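PDB 7LUU: subclass B3 metallo-beta-lactamase from Sphingobium indicum, which probably hydrolyses the beta-lactam ring of antibiotics with two zinc ions, one of which is held by an unusual active-site glutamate. Local coordinates for residues Q163-G168 with V229-Y234; T83-V88 with L185-A190; R253-L258 with G281-Y286. All blocks are in the same frame, centred on the assembly; numbering follows the deposited sequence. Where two conformers were deposited one is given.

Interaction 1. Residues Q163-G168 with V229-Y234; sequences QFDYGG and VSADRY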
loop_
_atom_site.group_PDB
_atom_site.type_symbol
_atom_site.label_atom_id
_atom_site.label_comp_id
_atom_site.label_asym_id
_atom_site.label_seq_id
_atom_site.Cartn_x
_atom_site.Cartn_y
_atom_site.Cartn_z
ATOM N N GLN A 163 0.693 -15.630 4.441
ATOM C CA GLN A 163 -0.104 -15.518 5.657
ATOM C C GLN A 163 -1.462 -16.211 5.513
ATOM O O GLN A 163 -2.333 -16.005 6.353
ATOM C CB GLN A 163 -0.302 -14.048 6.048
ATOM C CG GLN A 163 1.021 -13.383 6.429
ATOM C CD GLN A 163 0.866 -11.963 6.850
ATOM O OE1 GLN A 163 1.455 -11.026 6.240
ATOM N NE2 GLN A 163 0.116 -11.768 7.912
ATOM N N PHE A 164 -1.622 -17.088 4.518
ATOM C CA PHE A 164 -2.902 -17.816 4.347
ATOM C C PHE A 164 -3.398 -18.473 5.645
ATOM O O PHE A 164 -4.604 -18.385 6.001
ATOM C CB PHE A 164 -2.709 -18.857 3.241
ATOM C CG PHE A 164 -3.907 -19.719 3.039
ATOM C CD1 PHE A 164 -5.047 -19.197 2.425
ATOM C CD2 PHE A 164 -3.927 -21.084 3.462
ATOM C CE1 PHE A 164 -6.182 -19.992 2.248
ATOM C CE2 PHE A 164 -5.067 -21.862 3.275
ATOM C CZ PHE A 164 -6.186 -21.324 2.650
ATOM N N ASP A 165 -2.504 -19.117 6.395
ATOM C CA ASP A 165 -2.994 -19.902 7.541
ATOM C C ASP A 165 -3.564 -19.027 8.660
ATOM O O ASP A 165 -4.167 -19.553 9.619
ATOM C CB ASP A 165 -1.837 -20.769 8.087
ATOM C CG ASP A 165 -1.553 -21.963 7.231
ATOM O OD1 ASP A 165 -2.283 -22.194 6.243
ATOM O OD2 ASP A 165 -0.573 -22.684 7.513
ATOM N N TYR A 166 -3.412 -17.724 8.588
ATOM C CA TYR A 166 -4.007 -16.862 9.617
ATOM C C TYR A 166 -5.498 -16.750 9.440
ATOM O O TYR A 166 -6.202 -16.395 10.406
ATOM C CB TYR A 166 -3.430 -15.441 9.591
ATOM C CG TYR A 166 -2.096 -15.342 10.267
ATOM C CD1 TYR A 166 -1.980 -15.490 11.648
ATOM C CD2 TYR A 166 -0.963 -15.088 9.548
ATOM C CE1 TYR A 166 -0.750 -15.383 12.282
ATOM C CE2 TYR A 166 0.262 -14.990 10.166
ATOM C CZ TYR A 166 0.369 -15.145 11.516
ATOM O OH TYR A 166 1.616 -15.035 12.083
ATOM N N GLY A 167 -5.987 -17.040 8.241
ATOM C CA GLY A 167 -7.408 -16.989 7.921
ATOM C C GLY A 167 -8.011 -15.604 8.146
ATOM O O GLY A 167 -7.356 -14.554 7.977
ATOM N N GLY A 168 -9.306 -15.578 8.477
ATOM C CA GLY A 168 -9.984 -14.302 8.669
ATOM C C GLY A 168 -10.662 -13.802 7.393
ATOM O O GLY A 168 -10.490 -14.340 6.283
ATOM N N VAL A 229 7.086 -11.925 5.865
ATOM C CA VAL A 229 6.449 -12.506 7.041
ATOM C C VAL A 229 5.404 -13.507 6.599
ATOM O O VAL A 229 4.937 -13.516 5.446
ATOM C CB VAL A 229 5.857 -11.420 7.948
ATOM C CG1 VAL A 229 6.984 -10.636 8.547
ATOM C CG2 VAL A 229 4.967 -10.558 7.151
ATOM N N SER A 230 5.114 -14.433 7.492
ATOM C CA SER A 230 4.244 -15.524 7.107
ATOM C C SER A 230 3.587 -16.103 8.351
ATOM O O SER A 230 3.926 -15.747 9.491
ATOM C CB SER A 230 5.049 -16.631 6.384
ATOM O OG SER A 230 5.737 -17.358 7.360
ATOM N N ALA A 231 2.652 -16.995 8.110
ATOM C CA ALA A 231 2.148 -17.855 9.167
ATOM C C ALA A 231 3.205 -18.874 9.542
ATOM O O ALA A 231 4.228 -19.043 8.855
ATOM C CB ALA A 231 0.865 -18.581 8.725
ATOM N N ASP A 232 2.926 -19.626 10.613
ATOM C CA ASP A 232 3.991 -20.400 11.255
ATOM C C ASP A 232 4.534 -21.532 10.381
ATOM O O ASP A 232 5.760 -21.796 10.397
ATOM C CB ASP A 232 3.491 -20.963 12.581
ATOM C CG ASP A 232 3.428 -19.909 13.671
ATOM O OD1 ASP A 232 4.001 -18.809 13.470
ATOM O OD2 ASP A 232 2.799 -20.179 14.725
ATOM N N ARG A 233 3.658 -22.255 9.669
ATOM C CA ARG A 233 4.071 -23.428 8.905
ATOM C C ARG A 233 4.512 -23.089 7.489
ATOM O O ARG A 233 4.990 -23.978 6.759
ATOM C CB ARG A 233 2.930 -24.449 8.821
ATOM C CG ARG A 233 2.505 -25.085 10.157
ATOM C CD ARG A 233 1.397 -26.107 9.928
ATOM N NE ARG A 233 0.375 -25.591 9.021
ATOM C CZ ARG A 233 0.259 -25.948 7.740
ATOM N NH1 ARG A 233 -0.707 -25.429 6.981
ATOM N NH2 ARG A 233 1.122 -26.818 7.220
ATOM N N TYR A 234 4.361 -21.838 7.072
ATOM C CA TYR A 234 4.767 -21.474 5.721
ATOM C C TYR A 234 6.280 -21.515 5.589
ATOM O O TYR A 234 7.003 -21.083 6.493
ATOM C CB TYR A 234 4.302 -20.071 5.378
ATOM C CG TYR A 234 4.580 -19.618 3.963
ATOM C CD1 TYR A 234 3.728 -20.008 2.917
ATOM C CD2 TYR A 234 5.704 -18.840 3.670
ATOM C CE1 TYR A 234 3.973 -19.568 1.605
ATOM C CE2 TYR A 234 5.982 -18.402 2.363
ATOM C CZ TYR A 234 5.082 -18.776 1.339
ATOM O OH TYR A 234 5.327 -18.341 0.061
HETATM O O HOH W 1 0.829 -21.946 9.956
HETATM O O HOH W 2 1.691 -16.912 14.488
#
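Gln163 and Ser230 bring the two loops closest, with 4.6 Å between Gln163 CA and Ser230 CA. A short 3-10 segment runs through Asp165 and Tyr166, and Ala231 to Tyr234 form a type I beta turn. The two face each other at the surface. Ala231, the first residue of the beta turn, is buried. Its CB meets Asp165 CB at 3.5 Å. The Tyr166 ring comes in beside it, with CE2 3.6 Å from Ala231 CA, and the carbonyl O of Ser230 lies at the ring edge near the hydroxyl. Gln163 is extended beyond CG (chi2 -178°) and runs alongside Val229, pointing the same way. Its OE1 lies 3.7 Å from Val229 CG2. Its side chain also touches the zinc ligands His124 and His200, and its amide is hydrogen-bonded to glycerol, probably from the crystallisation liquor. At the outer end, in one of two deposited conformers of Arg233, Asp165 OD2 makes a salt bridge to Arg233 NH1 at 2.8 Å. A water donates to the same Asp165 OD2 at 2.9 Å and accepts from Arg233 N, a link that does not need the arginine side chain. A second water links Tyr166 OH to Asp232 OD1. Ser230 OG bonds to Ala231 O and also to Arg297 in helix 282-300. Charge and water thus join the exposed ends of the loops, while the Gln163 side chain reaches the zinc ligands.

Interaction 2. Residues T83-V88 with L185-A190; sequences TGAGLV and LRIGRA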
loop_
_atom_site.group_PDB
_atom_site.type_symbol
_atom_site.label_atom_id
_atom_site.label_comp_id
_atom_site.label_asym_id
_atom_site.label_seq_id
_atom_site.Cartn_x
_atom_site.Cartn_y
_atom_site.Cartn_z
ATOM N N THR A 83 -5.155 15.750 -8.399
ATOM C CA THR A 83 -4.652 15.675 -9.768
ATOM C C THR A 83 -5.072 16.864 -10.630
ATOM O O THR A 83 -4.597 16.985 -11.758
ATOM C CB THR A 83 -5.161 14.416 -10.458
ATOM O OG1 THR A 83 -6.569 14.618 -10.713
ATOM C CG2 THR A 83 -5.032 13.146 -9.531
ATOM N N GLY A 84 -5.962 17.697 -10.134
ATOM C CA GLY A 84 -6.562 18.763 -10.913
ATOM C C GLY A 84 -7.855 18.358 -11.587
ATOM O O GLY A 84 -8.618 19.237 -12.018
ATOM N N ALA A 85 -8.139 17.060 -11.650
ATOM C CA ALA A 85 -9.365 16.487 -12.208
ATOM C C ALA A 85 -9.892 15.382 -11.304
ATOM O O ALA A 85 -10.475 14.391 -11.748
ATOM C CB ALA A 85 -9.140 15.933 -13.600
ATOM N N GLY A 86 -9.755 15.584 -10.009
ATOM C CA GLY A 86 -10.188 14.601 -9.044
ATOM C C GLY A 86 -9.035 14.188 -8.158
ATOM O O GLY A 86 -7.868 14.501 -8.416
ATOM N N LEU A 87 -9.388 13.445 -7.128
ATOM C CA LEU A 87 -8.413 13.055 -6.102
ATOM C C LEU A 87 -8.157 11.566 -6.219
ATOM O O LEU A 87 -9.037 10.787 -6.623
ATOM C CB LEU A 87 -8.910 13.394 -4.686
ATOM C CG LEU A 87 -9.405 14.862 -4.545
ATOM C CD1 LEU A 87 -10.032 15.019 -3.186
ATOM C CD2 LEU A 87 -8.242 15.859 -4.666
ATOM N N VAL A 88 -6.960 11.164 -5.804
ATOM C CA VAL A 88 -6.613 9.730 -5.747
ATOM C C VAL A 88 -6.129 9.413 -4.334
ATOM O O VAL A 88 -5.245 10.107 -3.812
ATOM C CB VAL A 88 -5.464 9.424 -6.738
ATOM C CG1 VAL A 88 -5.067 8.008 -6.625
ATOM C CG2 VAL A 88 -5.917 9.694 -8.181
ATOM N N LEU A 185 -1.714 5.192 -15.118
ATOM C CA LEU A 185 -3.040 5.795 -14.910
ATOM C C LEU A 185 -2.908 7.310 -15.052
ATOM O O LEU A 185 -2.160 7.948 -14.288
ATOM C CB LEU A 185 -3.550 5.398 -13.517
ATOM C CG LEU A 185 -4.813 6.123 -13.072
ATOM C CD1 LEU A 185 -5.893 5.692 -14.065
ATOM C CD2 LEU A 185 -5.161 5.676 -11.646
ATOM N N ARG A 186 -3.575 7.905 -16.062
ATOM C CA ARG A 186 -3.447 9.342 -16.300
ATOM C C ARG A 186 -4.758 9.988 -15.899
ATOM O O ARG A 186 -5.816 9.533 -16.313
ATOM C CB ARG A 186 -3.078 9.622 -17.747
ATOM C CG ARG A 186 -1.554 9.339 -17.926
ATOM C CD ARG A 186 -1.049 9.682 -19.273
ATOM N NE ARG A 186 -0.112 8.657 -19.742
ATOM C CZ ARG A 186 1.174 8.677 -19.430
ATOM N NH1 ARG A 186 2.002 7.730 -19.885
ATOM N NH2 ARG A 186 1.638 9.642 -18.652
ATOM N N ILE A 187 -4.676 10.975 -15.007
ATOM C CA ILE A 187 -5.874 11.662 -14.531
ATOM C C ILE A 187 -5.494 13.102 -14.220
ATOM O O ILE A 187 -4.472 13.350 -13.559
ATOM C CB ILE A 187 -6.464 10.947 -13.319
ATOM C CG1 ILE A 187 -7.438 11.905 -12.621
ATOM C CG2 ILE A 187 -5.382 10.419 -12.397
ATOM C CD1 ILE A 187 -8.333 11.170 -11.594
ATOM N N GLY A 188 -6.245 14.031 -14.792
ATOM C CA GLY A 188 -5.911 15.431 -14.584
ATOM C C GLY A 188 -4.521 15.649 -15.142
ATOM O O GLY A 188 -4.207 15.222 -16.268
ATOM N N ARG A 189 -3.679 16.323 -14.380
ATOM C CA ARG A 189 -2.336 16.548 -14.882
ATOM C C ARG A 189 -1.361 15.515 -14.373
ATOM O O ARG A 189 -0.172 15.618 -14.718
ATOM C CB ARG A 189 -1.830 17.955 -14.517
ATOM C CG ARG A 189 -1.712 18.192 -13.038
ATOM C CD ARG A 189 -0.882 19.451 -12.734
ATOM N NE ARG A 189 -1.371 20.655 -13.404
ATOM C CZ ARG A 189 -0.692 21.311 -14.347
ATOM N NH1 ARG A 189 -1.202 22.405 -14.907
ATOM N NH2 ARG A 189 0.500 20.870 -14.739
ATOM N N ALA A 190 -1.831 14.509 -13.598
ATOM C CA ALA A 190 -1.003 13.513 -12.930
ATOM C C ALA A 190 -0.889 12.237 -13.760
ATOM O O ALA A 190 -1.772 11.924 -14.559
ATOM C CB ALA A 190 -1.574 13.143 -11.566
#
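Two hairpin turns meet here, one from each beta-sheet of the protein. Thr83-Gly86 joins strands 79-82 and 87-90. The type II' turn Ile187-Ala190 joins strands 184-187 and 190-196. One backbone bond ties them: Arg189 N donates to Thr83 O at 2.9 Å, and the bond is nearly straight (169°). Gly188 CA adds a CH...O contact to the same oxygen. Ala85 CB presses on Gly188 CA at 3.4 Å, tighter than usual for two carbons. Gly188 has a positive phi (61°), which favours glycine. The Thr83 side chain lies against Ile187 and Ala190. It crosses that of Ile187 at about a right angle, with OG1 3.4 Å from Ile187 CG1. On the other branch, Thr83 CG2 lies 4.0 Å from both Ile187 CG2 and Ala190 CB. The chi1 of 72° turns OG1 back over its own loop. It donates to Gly86 O at 2.6 Å. It also accepts from Ala85 N, two residues on, and that second bond is an ST turn. Gly86 O also accepts from Thr83 N, so two donors grip it. Deeper in, Val88 CG2 meets Ile187 CG2 at 4.3 Å, and Ile187 also touches Phe117 of strand 115-119, in the other sheet. Apolar side chains packed between two sheets, with turns meeting at their rim, fit the alpha-beta/beta-alpha sandwich of the metallo-beta-lactamase fold.

Interaction 3. Residues R253-L258 with G281-Y286; sequences RRMGAL and GACRSY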
loop_
_atom_site.group_PDB
_atom_site.type_symbol
_atom_site.label_atom_id
_atom_site.label_comp_id
_atom_site.label_asym_id
_atom_site.label_seq_id
_atom_site.Cartn_x
_atom_site.Cartn_y
_atom_site.Cartn_z
ATOM N N ARG A 253 15.023 -5.446 -7.740
ATOM C CA ARG A 253 15.513 -4.860 -8.992
ATOM C C ARG A 253 14.675 -3.646 -9.381
ATOM O O ARG A 253 15.233 -2.589 -9.739
ATOM C CB ARG A 253 15.490 -5.883 -10.142
ATOM C CG ARG A 253 16.474 -7.080 -9.977
ATOM C CD ARG A 253 16.604 -7.979 -11.261
ATOM N NE ARG A 253 15.383 -8.710 -11.610
ATOM C CZ ARG A 253 15.067 -9.924 -11.132
ATOM N NH1 ARG A 253 15.875 -10.548 -10.283
ATOM N NH2 ARG A 253 13.957 -10.503 -11.504
ATOM N N ARG A 254 13.352 -3.749 -9.208
ATOM C CA ARG A 254 12.460 -2.627 -9.503
ATOM C C ARG A 254 12.772 -1.467 -8.587
ATOM O O ARG A 254 12.914 -0.312 -9.032
ATOM C CB ARG A 254 10.992 -3.040 -9.346
ATOM C CG ARG A 254 10.010 -1.854 -9.396
ATOM C CD ARG A 254 10.100 -1.194 -10.795
ATOM N NE ARG A 254 9.919 -2.225 -11.821
ATOM C CZ ARG A 254 10.586 -2.277 -12.975
ATOM N NH1 ARG A 254 11.482 -1.335 -13.290
ATOM N NH2 ARG A 254 10.392 -3.288 -13.818
ATOM N N MET A 255 12.825 -1.740 -7.275
ATOM C CA MET A 255 13.023 -0.647 -6.321
ATOM C C MET A 255 14.402 0.011 -6.478
ATOM O O MET A 255 14.544 1.208 -6.234
ATOM C CB MET A 255 12.837 -1.189 -4.894
ATOM C CG MET A 255 11.400 -1.520 -4.609
ATOM S SD MET A 255 10.239 -0.098 -4.655
ATOM C CE MET A 255 10.875 0.780 -3.295
ATOM N N GLY A 256 15.398 -0.720 -6.956
ATOM C CA GLY A 256 16.678 -0.114 -7.298
ATOM C C GLY A 256 16.652 0.727 -8.565
ATOM O O GLY A 256 17.466 1.653 -8.689
ATOM N N ALA A 257 15.741 0.444 -9.495
ATOM C CA ALA A 257 15.615 1.181 -10.753
ATOM C C ALA A 257 14.767 2.448 -10.650
ATOM O O ALA A 257 14.895 3.338 -11.503
ATOM C CB ALA A 257 14.997 0.298 -11.844
ATOM N N LEU A 258 13.869 2.548 -9.668
ATOM C CA LEU A 258 12.943 3.658 -9.644
ATOM C C LEU A 258 13.647 4.964 -9.380
ATOM O O LEU A 258 14.549 5.045 -8.543
ATOM C CB LEU A 258 11.905 3.461 -8.532
ATOM C CG LEU A 258 10.783 2.524 -8.820
ATOM C CD1 LEU A 258 9.983 2.247 -7.550
ATOM C CD2 LEU A 258 9.925 3.067 -9.990
ATOM N N GLY A 281 18.872 7.519 -2.992
ATOM C CA GLY A 281 19.139 6.243 -2.354
ATOM C C GLY A 281 17.989 5.664 -1.513
ATOM O O GLY A 281 18.095 4.536 -1.029
ATOM N N ALA A 282 16.886 6.398 -1.330
ATOM C CA ALA A 282 15.882 5.934 -0.347
ATOM C C ALA A 282 15.271 4.594 -0.734
ATOM O O ALA A 282 15.101 3.685 0.102
ATOM C CB ALA A 282 14.782 6.988 -0.206
ATOM N N CYS A 283 14.862 4.462 -2.009
ATOM C CA CYS A 283 14.223 3.222 -2.399
ATOM C C CYS A 283 15.218 2.083 -2.395
ATOM O O CYS A 283 14.845 0.948 -2.093
ATOM C CB CYS A 283 13.600 3.361 -3.790
ATOM S SG CYS A 283 12.041 4.356 -3.776
ATOM N N ARG A 284 16.453 2.355 -2.775
ATOM C CA ARG A 284 17.470 1.299 -2.745
ATOM C C ARG A 284 17.705 0.797 -1.321
ATOM O O ARG A 284 17.807 -0.415 -1.102
ATOM C CB ARG A 284 18.772 1.787 -3.405
ATOM C CG ARG A 284 18.640 1.727 -4.942
ATOM C CD ARG A 284 19.949 2.165 -5.653
ATOM N NE ARG A 284 20.219 3.599 -5.531
ATOM C CZ ARG A 284 19.636 4.573 -6.253
ATOM N NH1 ARG A 284 18.673 4.317 -7.199
ATOM N NH2 ARG A 284 20.015 5.837 -6.009
ATOM N N SER A 285 17.771 1.710 -0.344
ATOM C CA SER A 285 17.928 1.300 1.063
ATOM C C SER A 285 16.751 0.484 1.544
ATOM O O SER A 285 16.924 -0.473 2.323
ATOM C CB SER A 285 18.122 2.527 1.945
ATOM O OG SER A 285 19.391 3.093 1.588
ATOM N N TYR A 286 15.555 0.896 1.159
ATOM C CA TYR A 286 14.352 0.168 1.538
ATOM C C TYR A 286 14.431 -1.266 1.036
ATOM O O TYR A 286 14.084 -2.210 1.752
ATOM C CB TYR A 286 13.145 0.898 0.963
ATOM C CG TYR A 286 11.748 0.349 1.267
ATOM C CD1 TYR A 286 11.176 0.510 2.523
ATOM C CD2 TYR A 286 11.048 -0.375 0.294
ATOM C CE1 TYR A 286 9.875 0.044 2.785
ATOM C CE2 TYR A 286 9.760 -0.855 0.543
ATOM C CZ TYR A 286 9.206 -0.671 1.786
ATOM O OH TYR A 286 7.926 -1.063 2.041
#
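This is a contact between two nearly antiparallel helices, at the C-terminal end of helix 242-257 and the first turn of helix 282-300. The axes of the short segments come within 7.9 Å, at 159° between their directions. Gly256 and Arg284 bring the backbones closest, with their CA atoms 4.8 Å apart. Leu258 is the first residue to leave the first helix. Met255 carries the buried side of the contact. Its chain is bent at chi2 (-63°) and again at chi3, which swings the methyl across to the other helix. There CE sits 3.8 Å from Cys283 CB and also 3.8 Å from Tyr286 CD2. The methionine and tyrosine side chains cross at a slant. Met255 O lies 3.4 Å from Cys283 CB. Cys283 SG is in a disulfide with Cys260, which joins the start of helix 282-300 to the chain just beyond helix 242-257. In the alpha-beta/beta-alpha fold, helices of this kind cover the outer side of a beta-sheet. Here Met255 and Tyr286 both touch Ala223, while Cys283 and Tyr286 rest on Leu263. Tyr286 OH is hydrogen-bonded to Ser224 O. On the more exposed side Arg284 lays its CG 3.6 Å from Gly256 CA. Gly256 O is near the C-terminal end of its helix. The arginine chain bends at chi3, and NH1 donates to this oxygen, Gly256 O, at 3.3 Å, a long bond. The acceptor lies in the guanidinium plane.

The three contacts are separate, and none touches another. Interaction 1 is the one at the zinc site: the Gln163 side chain is about 3 Å from those of His124 and His200. Interaction 2 lies on the opposite side of the chain's centre, with about 37 Å between the two contact centres, and away from the metals. Interaction 3 is intermediate. Its Tyr286 side chain is about 9 Å from a zinc ion and about 7 Å from the side chain of His267. Its nearest atoms are about 11 Å from interaction 1 and about 13 Å from interaction 2. Helix 282-300 connects two of them, because it carries Cys283 of interaction 3 and Arg297, a hydrogen-bond partner of Ser230.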